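Local coordinates for protein caprin-1 (Homo sapiens, PDB 4WBE) that binds messenger RNAs, regulates their transport, translation and/or stability, and is essential for the formation of cytoplasmic stress granules, at residues L15-E20 / D85-K90; P93-G96 / V101-E104; S53-F58 / K103-R108; V62-D67 / N73-H78. One frame throughout, in Å; residues are numbered along the deposited sequence.

All four contacts lie in the helical dimerization region of caprin-1, and they differ with their depth in it. Contacts 2 and 3 are buried and purely apolar; both use helix 99-111 and set it against the 93-98 hairpin and helix 49-62. Contact 1 is partly buried and also apolar, joining the long helix 2-27 to the end of helix 77-88 beside the second subunit. Contact 4 is the polar one: about 17 Å from contact 1 between centres, it links a loop to the start of helix 77-88 through an amide and two waters, and likewise touches the second subunit.

Contact 1 of 4, residues L15-E20 / D85-K90; sequences LKTVLE and DLLEGK
Leu87 reaches from the last turn of helix 77-88 to the flank of helix 2-27 and divides its two methyls between neighbouring residues there. CD2 goes to Thr17, whose methyl CG2 is only 3.5 Å away, tighter than a usual carbon-carbon contact, while CD1 meets Val18 CG2 at 3.7 Å. The approaches differ: Leu87 and Thr17 run past one another in opposite directions, whereas Val18 stands roughly at right angles to the leucine. Thr17 chi1 of -57° sets OG1 beside the backbone N and leaves CG2 trans to it, facing Leu87; OG1 turns back to bond Lys13 O in its own helix. Helix 2-27 is the long N-terminal helix, part of it predicted to be coiled coil, and this stretch also lies against the second subunit, where Val18 packs on Leu15 of that chain. Helix 77-88 ends just past the contact in a Schellman motif: Gly89 takes a positive phi of 59°, with Lys90 N bonded to Asp85 O and Gly89 N to Leu86 O. Phe110 of helix 99-111 touches Thr17 as well. Further round helix 2-27, Lys16 NZ and Glu20 OE2 form a salt bridge of 2.7 Å on the syn lone pair of the carboxylate oxygen, and the same NZ bonds Asn73 O of the second subunit.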
loop_
_atom_site.group_PDB
_atom_site.type_symbol
_atom_site.label_atom_id
_atom_site.label_comp_id
_atom_site.label_asym_id
_atom_site.label_seq_id
_atom_site.Cartn_x
_atom_site.Cartn_y
_atom_site.Cartn_z
ATOM N N LEU A 15 7.919 3.016 -2.207
ATOM C CA LEU A 15 6.480 2.836 -2.414
ATOM C C LEU A 15 6.205 1.735 -3.432
ATOM O O LEU A 15 5.273 0.953 -3.262
ATOM C CB LEU A 15 5.827 4.137 -2.894
ATOM C CG LEU A 15 5.747 5.304 -1.911
ATOM C CD1 LEU A 15 5.000 6.477 -2.525
ATOM C CD2 LEU A 15 5.056 4.850 -0.642
ATOM N N LYS A 16 6.999 1.700 -4.496
ATOM C CA LYS A 16 6.852 0.674 -5.530
ATOM C C LYS A 16 7.045 -0.707 -4.917
ATOM O O LYS A 16 6.289 -1.641 -5.200
ATOM C CB LYS A 16 7.865 0.907 -6.668
ATOM C CG LYS A 16 7.775 -0.112 -7.816
ATOM C CD LYS A 16 8.737 0.209 -8.973
ATOM C CE LYS A 16 10.167 -0.242 -8.703
ATOM N NZ LYS A 16 10.314 -1.730 -8.812
ATOM N N THR A 17 8.065 -0.824 -4.074
ATOM C CA THR A 17 8.350 -2.076 -3.390
ATOM C C THR A 17 7.210 -2.470 -2.465
ATOM O O THR A 17 6.842 -3.648 -2.399
ATOM C CB THR A 17 9.680 -1.994 -2.613
ATOM O OG1 THR A 17 10.728 -1.636 -3.518
ATOM C CG2 THR A 17 10.018 -3.326 -1.963
ATOM N N VAL A 18 6.641 -1.488 -1.762
ATOM C CA VAL A 18 5.487 -1.751 -0.913
ATOM C C VAL A 18 4.320 -2.311 -1.730
ATOM O O VAL A 18 3.683 -3.278 -1.328
ATOM C CB VAL A 18 5.000 -0.476 -0.170
ATOM C CG1 VAL A 18 3.690 -0.758 0.541
ATOM C CG2 VAL A 18 6.035 0.004 0.839
ATOM N N LEU A 19 4.036 -1.687 -2.870
ATOM C CA LEU A 19 2.943 -2.131 -3.740
ATOM C C LEU A 19 3.160 -3.562 -4.246
ATOM O O LEU A 19 2.238 -4.376 -4.252
ATOM C CB LEU A 19 2.814 -1.179 -4.936
ATOM C CG LEU A 19 1.798 -0.024 -4.948
ATOM C CD1 LEU A 19 1.030 0.173 -3.640
ATOM C CD2 LEU A 19 2.438 1.278 -5.432
ATOM N N GLU A 20 4.381 -3.849 -4.682
ATOM C CA GLU A 20 4.776 -5.199 -5.089
ATOM C C GLU A 20 4.558 -6.203 -3.964
ATOM O O GLU A 20 3.989 -7.280 -4.170
ATOM C CB GLU A 20 6.250 -5.199 -5.506
ATOM C CG GLU A 20 6.544 -4.428 -6.781
ATOM C CD GLU A 20 8.004 -4.019 -6.889
ATOM O OE1 GLU A 20 8.802 -4.356 -5.987
ATOM O OE2 GLU A 20 8.368 -3.388 -7.896
ATOM N N ASP A 85 10.404 -1.064 8.504
ATOM C CA ASP A 85 11.435 -1.931 9.059
ATOM C C ASP A 85 11.803 -3.076 8.107
ATOM O O ASP A 85 12.972 -3.450 8.005
ATOM C CB ASP A 85 10.988 -2.507 10.403
ATOM C CG ASP A 85 11.029 -1.482 11.526
ATOM O OD1 ASP A 85 11.672 -0.439 11.340
ATOM O OD2 ASP A 85 10.423 -1.730 12.594
ATOM N N LEU A 86 10.810 -3.646 7.430
ATOM C CA LEU A 86 11.093 -4.705 6.459
ATOM C C LEU A 86 11.946 -4.192 5.300
ATOM O O LEU A 86 12.932 -4.823 4.916
ATOM C CB LEU A 86 9.819 -5.368 5.931
ATOM C CG LEU A 86 10.179 -6.477 4.931
ATOM C CD1 LEU A 86 9.565 -7.795 5.300
ATOM C CD2 LEU A 86 9.785 -6.082 3.516
ATOM N N LEU A 87 11.555 -3.050 4.742
ATOM C CA LEU A 87 12.284 -2.436 3.634
ATOM C C LEU A 87 13.741 -2.150 4.005
ATOM O O LEU A 87 14.635 -2.254 3.163
ATOM C CB LEU A 87 11.575 -1.162 3.179
ATOM C CG LEU A 87 10.172 -1.455 2.651
ATOM C CD1 LEU A 87 9.343 -0.199 2.546
ATOM C CD2 LEU A 87 10.266 -2.129 1.300
ATOM N N GLU A 88 13.964 -1.775 5.263
ATOM C CA GLU A 88 15.304 -1.473 5.757
ATOM C C GLU A 88 16.023 -2.742 6.185
ATOM O O GLU A 88 17.233 -2.729 6.416
ATOM C CB GLU A 88 15.232 -0.497 6.932
ATOM C CG GLU A 88 14.711 0.879 6.554
ATOM C CD GLU A 88 15.713 1.656 5.719
ATOM O OE1 GLU A 88 16.916 1.621 6.053
ATOM O OE2 GLU A 88 15.303 2.285 4.722
ATOM N N GLY A 89 15.274 -3.841 6.277
ATOM C CA GLY A 89 15.843 -5.111 6.685
ATOM C C GLY A 89 16.473 -5.014 8.060
ATOM O O GLY A 89 17.591 -5.480 8.281
ATOM N N LYS A 90 15.747 -4.418 8.999
ATOM C CA LYS A 90 16.304 -4.161 10.322
ATOM C C LYS A 90 16.575 -5.420 11.129
ATOM O O LYS A 90 15.823 -6.395 11.050
ATOM C CB LYS A 90 15.376 -3.251 11.134
ATOM C CG LYS A 90 15.086 -1.899 10.512
ATOM C CD LYS A 90 16.346 -1.053 10.540
ATOM C CE LYS A 90 16.040 0.412 10.797
ATOM N NZ LYS A 90 15.721 0.667 12.241
#

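Contact 2 of 4, residues P93-G96 / V101-E104; sequences PVCG and VLKE
Val94 and Leu102 make the closer of two apolar contacts here, methyl to methyl, with Val94 CG1 3.7 Å from Leu102 CD1 and the two side chains inclined to each other. Cys95 makes the other, SG lying 4.5 Å from that same CD1, a distance that speaks of loose packing. A single leucine methyl therefore meets both Val94 and Cys95. Leu102 puts it there with CG trans to its carbonyl carbon (chi1 -71°) and an extended second torsion, which carries CD1 straight out from the helix. Val94 answers from a less usual setting, CG1 lying between its backbone N and carbonyl carbon at 59°. As for the backbone, Cys95 and Gly96 both have positive phi and form the two-residue loop of a type I' beta hairpin, whose strands 93-94 and 97-98 are antiparallel, the second running straight into helix 99-111. The contact is thus a local one, folding the hairpin back on the first turn of the helix that follows it. The apolar group is completed by helix 49-62: Leu61 packs on Val94 and Cys95, and Phe58 on Leu102. Polar bonds lie around it rather than across it: Val101 N bonds Thr98 OG1 near the start of the helix, and Lys103 NZ bonds Leu87 O, tying the helix to the end of helix 77-88.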
loop_
_atom_site.group_PDB
_atom_site.type_symbol
_atom_site.label_atom_id
_atom_site.label_comp_id
_atom_site.label_asym_id
_atom_site.label_seq_id
_atom_site.Cartn_x
_atom_site.Cartn_y
_atom_site.Cartn_z
ATOM N N PRO A 93 13.327 -7.571 16.216
ATOM C CA PRO A 93 12.456 -8.746 16.300
ATOM C C PRO A 93 11.061 -8.509 15.723
ATOM O O PRO A 93 10.488 -7.432 15.890
ATOM C CB PRO A 93 12.377 -8.999 17.812
ATOM C CG PRO A 93 12.574 -7.640 18.415
ATOM C CD PRO A 93 13.613 -7.001 17.547
ATOM N N VAL A 94 10.545 -9.525 15.037
ATOM C CA VAL A 94 9.176 -9.549 14.526
ATOM C C VAL A 94 8.877 -10.991 14.108
ATOM O O VAL A 94 9.742 -11.659 13.538
ATOM C CB VAL A 94 8.967 -8.562 13.330
ATOM C CG1 VAL A 94 9.903 -8.886 12.173
ATOM C CG2 VAL A 94 7.517 -8.579 12.858
ATOM N N CYS A 95 7.675 -11.478 14.418
ATOM C CA CYS A 95 7.253 -12.823 14.011
ATOM C C CYS A 95 8.198 -13.929 14.470
ATOM O O CYS A 95 8.368 -14.933 13.776
ATOM C CB CYS A 95 7.101 -12.900 12.490
ATOM S SG CYS A 95 5.898 -11.749 11.821
ATOM N N GLY A 96 8.827 -13.740 15.626
ATOM C CA GLY A 96 9.761 -14.723 16.141
ATOM C C GLY A 96 11.066 -14.760 15.360
ATOM O O GLY A 96 11.907 -15.634 15.582
ATOM N N VAL A 101 15.613 -11.132 8.136
ATOM C CA VAL A 101 15.286 -12.449 7.587
ATOM C C VAL A 101 14.045 -12.400 6.689
ATOM O O VAL A 101 13.994 -13.066 5.653
ATOM C CB VAL A 101 15.090 -13.496 8.704
ATOM C CG1 VAL A 101 14.506 -14.791 8.149
ATOM C CG2 VAL A 101 16.405 -13.757 9.436
ATOM N N LEU A 102 13.038 -11.638 7.109
ATOM C CA LEU A 102 11.824 -11.478 6.317
ATOM C C LEU A 102 12.108 -10.806 4.974
ATOM O O LEU A 102 11.561 -11.204 3.944
ATOM C CB LEU A 102 10.775 -10.679 7.091
ATOM C CG LEU A 102 10.126 -11.384 8.285
ATOM C CD1 LEU A 102 9.099 -10.472 8.933
ATOM C CD2 LEU A 102 9.476 -12.685 7.842
ATOM N N LYS A 103 12.959 -9.784 4.995
ATOM C CA LYS A 103 13.339 -9.093 3.775
ATOM C C LYS A 103 14.053 -10.057 2.819
ATOM O O LYS A 103 13.798 -10.047 1.615
ATOM C CB LYS A 103 14.231 -7.889 4.082
ATOM C CG LYS A 103 14.711 -7.181 2.823
ATOM C CD LYS A 103 15.619 -6.009 3.146
ATOM C CE LYS A 103 16.120 -5.349 1.872
ATOM N NZ LYS A 103 16.935 -4.152 2.204
ATOM N N GLU A 104 14.932 -10.897 3.360
ATOM C CA GLU A 104 15.630 -11.891 2.543
ATOM C C GLU A 104 14.651 -12.875 1.892
ATOM O O GLU A 104 14.817 -13.244 0.731
ATOM C CB GLU A 104 16.676 -12.631 3.384
ATOM C CG GLU A 104 17.863 -11.764 3.791
ATOM C CD GLU A 104 18.658 -12.355 4.944
ATOM O OE1 GLU A 104 18.303 -13.456 5.416
ATOM O OE2 GLU A 104 19.637 -11.713 5.379
#

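Contact 3 of 4, residues S53-F58 / K103-R108; sequences SLLDEF and KEIVER
Leu54 and Leu55 of helix 49-62 pack against Ile105 of helix 99-111 in this all-helical domain, where the two helix segments cross at -109° with their axes 11.0 Å apart; Leu55 and Ile105 are buried, and Leu54 lies nearer the surface. Leu54 comes first along the chain. Its CD1 meets the end of the isoleucine's long branch, Ile105 CD1, at 3.9 Å, the two side chains standing about perpendicular; Leu54 also touches Leu102, one turn earlier on the partner helix. Leu55 follows and takes the short branch, running past Ile105 in the opposite direction: Ile105 CG2 sits in the fork of its two methyls, 3.8 Å from Leu55 CD1 and 4.0 Å from Leu55 CD2. Ile105 serves both leucines because CG1 is trans to the carbonyl carbon (chi1 -64°) while CG2 is trans to the backbone N, splitting its branches between them. Leu55 also has a more distant neighbour across the crossing, its CD2 lying 4.3 Å from Val106 CG2. Leu47, from the loop before helix 49-62, packs on both Leu55 and Ile105. Phe58, one turn on, turns instead to Tyr99. Beside the apolar crossing runs a charged link, the salt bridge from Arg108 NH2 to Glu51 OE2.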
loop_
_atom_site.group_PDB
_atom_site.type_symbol
_atom_site.label_atom_id
_atom_site.label_comp_id
_atom_site.label_asym_id
_atom_site.label_seq_id
_atom_site.Cartn_x
_atom_site.Cartn_y
_atom_site.Cartn_z
ATOM N N SER A 53 4.790 -19.506 6.504
ATOM C CA SER A 53 4.076 -19.154 7.727
ATOM C C SER A 53 4.559 -17.824 8.298
ATOM O O SER A 53 3.776 -17.075 8.880
ATOM C CB SER A 53 4.179 -20.271 8.768
ATOM O OG SER A 53 5.440 -20.915 8.697
ATOM N N LEU A 54 5.853 -17.553 8.157
ATOM C CA LEU A 54 6.415 -16.273 8.570
ATOM C C LEU A 54 5.787 -15.113 7.802
ATOM O O LEU A 54 5.511 -14.060 8.372
ATOM C CB LEU A 54 7.934 -16.266 8.380
ATOM C CG LEU A 54 8.774 -17.119 9.336
ATOM C CD1 LEU A 54 10.242 -17.070 8.941
ATOM C CD2 LEU A 54 8.598 -16.664 10.768
ATOM N N LEU A 55 5.569 -15.312 6.505
ATOM C CA LEU A 55 4.922 -14.311 5.665
ATOM C C LEU A 55 3.443 -14.141 6.023
ATOM O O LEU A 55 2.899 -13.039 5.936
ATOM C CB LEU A 55 5.088 -14.668 4.185
ATOM C CG LEU A 55 6.529 -14.650 3.661
ATOM C CD1 LEU A 55 6.580 -14.952 2.171
ATOM C CD2 LEU A 55 7.198 -13.313 3.967
ATOM N N ASP A 56 2.787 -15.236 6.399
ATOM C CA ASP A 56 1.400 -15.160 6.843
ATOM C C ASP A 56 1.264 -14.297 8.094
ATOM O O ASP A 56 0.374 -13.451 8.181
ATOM C CB ASP A 56 0.826 -16.552 7.112
ATOM C CG ASP A 56 0.643 -17.375 5.845
ATOM O OD1 ASP A 56 0.436 -16.782 4.765
ATOM O OD2 ASP A 56 0.654 -18.623 5.947
ATOM N N GLU A 57 2.154 -14.518 9.058
ATOM C CA GLU A 57 2.168 -13.715 10.277
ATOM C C GLU A 57 2.453 -12.247 9.984
ATOM O O GLU A 57 1.816 -11.367 10.557
ATOM C CB GLU A 57 3.159 -14.276 11.300
ATOM C CG GLU A 57 2.724 -15.611 11.872
ATOM C CD GLU A 57 1.371 -15.497 12.558
ATOM O OE1 GLU A 57 1.213 -14.589 13.401
ATOM O OE2 GLU A 57 0.464 -16.299 12.251
ATOM N N PHE A 58 3.414 -11.990 9.101
ATOM C CA PHE A 58 3.742 -10.621 8.727
ATOM C C PHE A 58 2.562 -9.959 8.027
ATOM O O PHE A 58 2.294 -8.767 8.236
ATOM C CB PHE A 58 4.975 -10.571 7.824
ATOM C CG PHE A 58 5.491 -9.176 7.585
ATOM C CD1 PHE A 58 6.207 -8.508 8.569
ATOM C CD2 PHE A 58 5.248 -8.528 6.380
ATOM C CE1 PHE A 58 6.683 -7.220 8.358
ATOM C CE2 PHE A 58 5.722 -7.238 6.158
ATOM C CZ PHE A 58 6.437 -6.584 7.146
ATOM N N LYS A 103 12.959 -9.784 4.995
ATOM C CA LYS A 103 13.339 -9.093 3.775
ATOM C C LYS A 103 14.053 -10.057 2.819
ATOM O O LYS A 103 13.798 -10.047 1.615
ATOM C CB LYS A 103 14.231 -7.889 4.082
ATOM C CG LYS A 103 14.711 -7.181 2.823
ATOM C CD LYS A 103 15.619 -6.009 3.146
ATOM C CE LYS A 103 16.120 -5.349 1.872
ATOM N NZ LYS A 103 16.935 -4.152 2.204
ATOM N N GLU A 104 14.932 -10.897 3.360
ATOM C CA GLU A 104 15.630 -11.891 2.543
ATOM C C GLU A 104 14.651 -12.875 1.892
ATOM O O GLU A 104 14.817 -13.244 0.731
ATOM C CB GLU A 104 16.676 -12.631 3.384
ATOM C CG GLU A 104 17.863 -11.764 3.791
ATOM C CD GLU A 104 18.658 -12.355 4.944
ATOM O OE1 GLU A 104 18.303 -13.456 5.416
ATOM O OE2 GLU A 104 19.637 -11.713 5.379
ATOM N N ILE A 105 13.638 -13.291 2.644
ATOM C CA ILE A 105 12.565 -14.121 2.103
ATOM C C ILE A 105 11.821 -13.434 0.961
ATOM O O ILE A 105 11.615 -14.028 -0.099
ATOM C CB ILE A 105 11.560 -14.538 3.201
ATOM C CG1 ILE A 105 12.246 -15.430 4.238
ATOM C CG2 ILE A 105 10.386 -15.282 2.599
ATOM C CD1 ILE A 105 11.382 -15.744 5.464
ATOM N N VAL A 106 11.405 -12.191 1.188
ATOM C CA VAL A 106 10.684 -11.416 0.180
ATOM C C VAL A 106 11.517 -11.244 -1.090
ATOM O O VAL A 106 11.010 -11.380 -2.207
ATOM C CB VAL A 106 10.261 -10.026 0.726
ATOM C CG1 VAL A 106 9.739 -9.149 -0.399
ATOM C CG2 VAL A 106 9.192 -10.180 1.799
ATOM N N GLU A 107 12.799 -10.941 -0.913
ATOM C CA GLU A 107 13.704 -10.813 -2.052
ATOM C C GLU A 107 13.755 -12.089 -2.895
ATOM O O GLU A 107 13.735 -12.028 -4.126
ATOM C CB GLU A 107 15.115 -10.454 -1.589
ATOM C CG GLU A 107 15.290 -9.007 -1.150
ATOM C CD GLU A 107 16.635 -8.778 -0.496
ATOM O OE1 GLU A 107 17.083 -9.668 0.254
ATOM O OE2 GLU A 107 17.249 -7.724 -0.742
ATOM N N ARG A 108 13.825 -13.242 -2.240
ATOM C CA ARG A 108 13.868 -14.502 -2.977
ATOM C C ARG A 108 12.573 -14.737 -3.750
ATOM O O ARG A 108 12.599 -15.249 -4.875
ATOM C CB ARG A 108 14.202 -15.701 -2.077
ATOM C CG ARG A 108 15.680 -15.809 -1.707
ATOM C CD ARG A 108 16.010 -17.165 -1.088
ATOM N NE ARG A 108 15.364 -17.383 0.201
ATOM C CZ ARG A 108 14.346 -18.218 0.378
ATOM N NH1 ARG A 108 13.869 -18.915 -0.644
ATOM N NH2 ARG A 108 13.807 -18.361 1.575
#

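Contact 4 of 4, residues V62-D67 / N73-H78; sequences VDPERD and NEQYEH
Gln75 and Tyr76 hold the loop of Pro64, Arg66 and Asp67 in a mixed polar and apolar contact, partly buried and near the dimer interface. The loop follows helix 49-62, and the other side is the end of the short, weakly bonded helix 72-75 and the start of helix 77-88, with Tyr76 at the N-cap position of the latter. The amide of Gln75 does most of the work, brought to the loop by a side chain that leaves with CG trans to the backbone N and then bends at chi2. Its OE1 accepts two bonds. Asp67 N comes in almost perfectly straight at 2.8 Å (N-H...O 179°), tilted from the carbonyl plane. Arg66 NH1 reaches a lone pair in that plane at 3.0 Å along a more bent path (139°). The guanidinium and amide planes are turned 74° apart. NH1 also bonds Leu70 O, while NH2 bonds Phe115 O of the second subunit. Gln75 NE2 lies off the CB-CG side of the Pro64 ring, 3.6 Å from Pro64 CG. Pro64 CD approaches Tyr76 CE1 at 3.8 Å, and Gln75 CG, from the same segment, sits above one face of the Tyr76 ring, offset toward its rim. Two waters finish the joint. Tyr76 OH donates to water 1 (2.6 Å), which in turn donates to Asp63 OD1 and Pro64 O; water 2 donates to Tyr76 OH and to Pro64 O (2.8 Å). Two donors on OE1 would favour one orientation of the amide, and the cationic one probably polarises its carbonyl.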
loop_
_atom_site.group_PDB
_atom_site.type_symbol
_atom_site.label_atom_id
_atom_site.label_comp_id
_atom_site.label_asym_id
_atom_site.label_seq_id
_atom_site.Cartn_x
_atom_site.Cartn_y
_atom_site.Cartn_z
ATOM N N VAL A 62 0.793 -6.087 8.665
ATOM C CA VAL A 62 0.793 -4.960 7.746
ATOM C C VAL A 62 -0.543 -4.757 7.047
ATOM O O VAL A 62 -0.774 -3.708 6.443
ATOM C CB VAL A 62 1.957 -5.032 6.733
ATOM C CG1 VAL A 62 3.276 -4.987 7.470
ATOM C CG2 VAL A 62 1.860 -6.294 5.886
ATOM N N ASP A 63 -1.428 -5.739 7.153
ATOM C CA ASP A 63 -2.782 -5.587 6.623
ATOM C C ASP A 63 -3.798 -5.925 7.713
ATOM O O ASP A 63 -4.555 -6.884 7.593
ATOM C CB ASP A 63 -2.959 -6.500 5.398
ATOM C CG ASP A 63 -4.243 -6.232 4.646
ATOM O OD1 ASP A 63 -4.774 -5.108 4.749
ATOM O OD2 ASP A 63 -4.691 -7.128 3.906
ATOM N N PRO A 64 -3.837 -5.109 8.781
ATOM C CA PRO A 64 -4.698 -5.469 9.912
ATOM C C PRO A 64 -6.176 -5.313 9.600
ATOM O O PRO A 64 -6.562 -4.444 8.815
ATOM C CB PRO A 64 -4.279 -4.469 11.003
ATOM C CG PRO A 64 -3.742 -3.281 10.255
ATOM C CD PRO A 64 -3.083 -3.863 9.026
ATOM N N GLU A 65 -6.992 -6.176 10.194
ATOM C CA GLU A 65 -8.427 -5.986 10.149
ATOM C C GLU A 65 -8.767 -4.715 10.901
ATOM O O GLU A 65 -8.079 -4.335 11.851
ATOM C CB GLU A 65 -9.174 -7.170 10.768
ATOM C CG GLU A 65 -9.013 -8.486 10.021
ATOM C CD GLU A 65 -9.575 -8.454 8.605
ATOM O OE1 GLU A 65 -10.205 -7.448 8.206
ATOM O OE2 GLU A 65 -9.387 -9.457 7.883
ATOM N N ARG A 66 -9.832 -4.062 10.460
ATOM C CA ARG A 66 -10.262 -2.801 11.032
ATOM C C ARG A 66 -10.705 -3.009 12.487
ATOM O O ARG A 66 -11.611 -3.795 12.760
ATOM C CB ARG A 66 -11.400 -2.243 10.183
ATOM C CG ARG A 66 -11.791 -0.838 10.526
ATOM C CD ARG A 66 -10.715 0.165 10.143
ATOM N NE ARG A 66 -11.146 1.504 10.527
ATOM C CZ ARG A 66 -10.902 2.054 11.712
ATOM N NH1 ARG A 66 -10.196 1.392 12.622
ATOM N NH2 ARG A 66 -11.351 3.273 11.983
ATOM N N ASP A 67 -10.039 -2.320 13.411
ATOM C CA ASP A 67 -10.329 -2.411 14.844
ATOM C C ASP A 67 -11.178 -1.216 15.301
ATOM O O ASP A 67 -10.736 -0.066 15.221
ATOM C CB ASP A 67 -9.003 -2.490 15.621
ATOM C CG ASP A 67 -9.189 -2.743 17.117
ATOM O OD1 ASP A 67 -10.288 -2.496 17.663
ATOM O OD2 ASP A 67 -8.210 -3.194 17.753
ATOM N N ASN A 73 -6.887 7.262 11.525
ATOM C CA ASN A 73 -5.527 7.812 11.539
ATOM C C ASN A 73 -4.586 7.032 12.459
ATOM O O ASN A 73 -3.372 7.257 12.453
ATOM C CB ASN A 73 -5.553 9.287 11.967
ATOM C CG ASN A 73 -5.770 9.464 13.456
ATOM O OD1 ASN A 73 -4.840 9.305 14.252
ATOM N ND2 ASN A 73 -6.999 9.762 13.847
ATOM N N GLU A 74 -5.145 6.112 13.242
ATOM C CA GLU A 74 -4.355 5.276 14.140
ATOM C C GLU A 74 -4.187 3.845 13.653
ATOM O O GLU A 74 -3.223 3.165 14.024
ATOM C CB GLU A 74 -5.051 5.210 15.499
ATOM C CG GLU A 74 -5.171 6.523 16.234
ATOM C CD GLU A 74 -5.974 6.386 17.518
ATOM O OE1 GLU A 74 -7.139 5.929 17.466
ATOM O OE2 GLU A 74 -5.413 6.680 18.587
ATOM N N GLN A 75 -5.141 3.388 12.849
ATOM C CA GLN A 75 -5.217 1.988 12.432
ATOM C C GLN A 75 -3.933 1.443 11.821
ATOM O O GLN A 75 -3.594 0.275 12.004
ATOM C CB GLN A 75 -6.385 1.792 11.463
ATOM C CG GLN A 75 -6.553 0.366 10.942
ATOM C CD GLN A 75 -6.894 -0.615 12.054
ATOM O OE1 GLN A 75 -8.018 -0.633 12.561
ATOM N NE2 GLN A 75 -5.928 -1.455 12.420
ATOM N N TYR A 76 -3.220 2.286 11.088
ATOM C CA TYR A 76 -2.068 1.812 10.332
ATOM C C TYR A 76 -0.727 2.332 10.819
ATOM O O TYR A 76 0.275 2.233 10.104
ATOM C CB TYR A 76 -2.265 2.127 8.852
ATOM C CG TYR A 76 -3.419 1.366 8.253
ATOM C CD1 TYR A 76 -3.276 0.031 7.909
ATOM C CD2 TYR A 76 -4.644 1.978 8.022
ATOM C CE1 TYR A 76 -4.316 -0.674 7.358
ATOM C CE2 TYR A 76 -5.696 1.277 7.468
ATOM C CZ TYR A 76 -5.522 -0.049 7.141
ATOM O OH TYR A 76 -6.546 -0.772 6.588
ATOM N N GLU A 77 -0.701 2.879 12.033
ATOM C CA GLU A 77 0.544 3.363 12.598
ATOM C C GLU A 77 1.556 2.217 12.728
ATOM O O GLU A 77 2.664 2.298 12.189
ATOM C CB GLU A 77 0.294 4.053 13.949
ATOM C CG GLU A 77 1.561 4.463 14.680
ATOM C CD GLU A 77 2.259 5.656 14.030
ATOM O OE1 GLU A 77 1.597 6.423 13.295
ATOM O OE2 GLU A 77 3.475 5.831 14.266
ATOM N N HIS A 78 1.170 1.140 13.409
ATOM C CA HIS A 78 2.065 -0.009 13.569
ATOM C C HIS A 78 2.449 -0.649 12.235
ATOM O O HIS A 78 3.623 -0.965 12.012
ATOM C CB HIS A 78 1.444 -1.067 14.489
ATOM C CG HIS A 78 1.433 -0.681 15.931
ATOM N ND1 HIS A 78 2.182 0.363 16.430
ATOM C CD2 HIS A 78 0.758 -1.197 16.988
ATOM C CE1 HIS A 78 1.974 0.470 17.732
ATOM N NE2 HIS A 78 1.114 -0.465 18.091
HETATM O O HOH W 1 -5.975 -3.340 6.486
HETATM O O HOH W 2 -8.112 -2.094 8.723
#